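Local coordinates for putative periplasmic protein (Bacteroides vulgatus ATCC 8482, PDB 3DUE) that is of unknown function but belongs to a family of PepSY-like bacterial periplasmic proteins with a possible inhibitory role, at residues I114-D117 with N121-D124. Numbering follows the deposited sequence.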
loop_
_atom_site.group_PDB
_atom_site.type_symbol
_atom_site.label_atom_id
_atom_site.label_comp_id
_atom_site.label_asym_id
_atom_site.label_seq_id
_atom_site.Cartn_x
_atom_site.Cartn_y
_atom_site.Cartn_z
ATOM N N ILE A 114 2.051 -11.023 8.334
ATOM C CA ILE A 114 1.563 -12.191 7.660
ATOM C C ILE A 114 1.753 -12.045 6.133
ATOM O O ILE A 114 1.408 -10.998 5.534
ATOM C CB ILE A 114 0.042 -12.392 7.946
ATOM C CG1 ILE A 114 -0.262 -12.336 9.461
ATOM C CG2 ILE A 114 -0.452 -13.710 7.303
ATOM C CD1 ILE A 114 -1.653 -11.860 9.780
ATOM N N LYS A 115 2.301 -13.106 5.533
ATOM C CA LYS A 115 2.520 -13.205 4.112
ATOM C C LYS A 115 1.514 -14.179 3.501
ATOM O O LYS A 115 1.402 -15.332 3.933
ATOM C CB LYS A 115 3.923 -13.734 3.828
ATOM C CG LYS A 115 4.302 -13.717 2.351
ATOM C CD LYS A 115 5.659 -14.437 2.149
ATOM C CE LYS A 115 6.216 -14.252 0.729
ATOM N NZ LYS A 115 7.438 -15.132 0.491
ATOM N N PHE A 116 0.825 -13.729 2.466
ATOM C CA PHE A 116 -0.135 -14.548 1.744
ATOM C C PHE A 116 0.325 -14.604 0.293
ATOM O O PHE A 116 0.812 -13.586 -0.216
ATOM C CB PHE A 116 -1.495 -13.858 1.679
ATOM C CG PHE A 116 -2.156 -13.573 3.000
ATOM C CD1 PHE A 116 -1.914 -12.365 3.697
ATOM C CD2 PHE A 116 -3.104 -14.436 3.499
ATOM C CE1 PHE A 116 -2.584 -12.092 4.893
ATOM C CE2 PHE A 116 -3.777 -14.158 4.712
ATOM C CZ PHE A 116 -3.511 -12.990 5.396
ATOM N N ASP A 117 0.131 -15.737 -0.388
ATOM C CA ASP A 117 0.392 -15.792 -1.843
ATOM C C ASP A 117 -0.861 -15.242 -2.528
ATOM O O ASP A 117 -1.801 -14.841 -1.858
ATOM C CB ASP A 117 0.785 -17.193 -2.340
ATOM C CG ASP A 117 -0.308 -18.227 -2.172
ATOM O OD1 ASP A 117 -1.479 -17.830 -1.969
ATOM O OD2 ASP A 117 -0.002 -19.444 -2.277
ATOM N N ASN A 121 -3.073 -18.310 0.437
ATOM C CA ASN A 121 -2.476 -19.275 1.352
ATOM C C ASN A 121 -1.518 -18.501 2.253
ATOM O O ASN A 121 -0.781 -17.673 1.753
ATOM C CB ASN A 121 -1.697 -20.307 0.566
ATOM C CG ASN A 121 -2.581 -21.137 -0.301
ATOM O OD1 ASN A 121 -3.431 -21.889 0.197
ATOM N ND2 ASN A 121 -2.364 -21.054 -1.613
ATOM N N VAL A 122 -1.570 -18.735 3.560
ATOM C CA VAL A 122 -0.633 -18.096 4.470
ATOM C C VAL A 122 0.727 -18.791 4.307
ATOM O O VAL A 122 0.842 -20.004 4.445
ATOM C CB VAL A 122 -1.160 -18.142 5.918
ATOM C CG1 VAL A 122 -0.093 -17.664 6.924
ATOM C CG2 VAL A 122 -2.425 -17.252 6.005
ATOM N N ILE A 123 1.736 -18.018 3.922
ATOM C CA ILE A 123 3.083 -18.543 3.706
ATOM C C ILE A 123 3.965 -18.406 4.946
ATOM O O ILE A 123 4.693 -19.326 5.299
ATOM C CB ILE A 123 3.765 -17.835 2.526
ATOM C CG1 ILE A 123 2.895 -17.923 1.277
ATOM C CG2 ILE A 123 5.124 -18.452 2.247
ATOM C CD1 ILE A 123 2.527 -19.338 0.877
ATOM N N ASP A 124 3.905 -17.270 5.614
ATOM C CA ASP A 124 4.725 -17.027 6.800
ATOM C C ASP A 124 3.955 -16.137 7.739
ATOM O O ASP A 124 3.161 -15.314 7.292
ATOM C CB ASP A 124 6.034 -16.328 6.427
ATOM C CG ASP A 124 7.107 -17.286 5.909
ATOM O OD1 ASP A 124 7.309 -18.387 6.507
ATOM O OD2 ASP A 124 7.786 -16.894 4.918
#
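Asp-117 and Asn-121 join the turn end of the hairpin through three hydrogen bonds, two of them made by the carboxylate. Asn-121 ND2 reaches the syn lone pair of Asp-117 OD2 at 2.9 Å, with OD2 lying nearly in the amide plane although carboxylate and amide planes stand 79° apart. The backbone N of Asn-121 meets Asp-117 OD1 from above the carboxylate plane, and OD1 also accepts from Gln-119 N within the turn. CG of Asp-117 sits between its own N and carbonyl carbon (chi1 64°), which turns the carboxylate across to Asn-121. In the main chain, Asp-117 N donates to Asn-121 O at 3.0 Å.

Further along, Ile-123 N donates a hydrogen bond to Lys-115 O (2.7 Å), and Lys-115 N bonds almost straight to Asp-124 O (3.0 Å, 177° at the hydrogen). Ile-123 and Asp-124 thus both face Lys-115, a classic beta bulge in the hairpin of strands 113-117 and 122-126, the latter an outermost strand of the antiparallel sheet.

Apolar contacts gather on the face of Phe-116 and Val-122. Val-122 CG2 lies 3.6 Å from Phe-116 CE2, the two side chains pointing the same way, while Val-122 CG1 meets Ile-114 CG2 at 4.0 Å; on this face helix 79-88 adds Ile-81 against Phe-116 and Tyr-84 against Val-122. Separately, Lys-115 packs through its aliphatic part: Lys-115 CD comes within 3.9 Å of Ile-123 CB as the extended chain crosses the isoleucine.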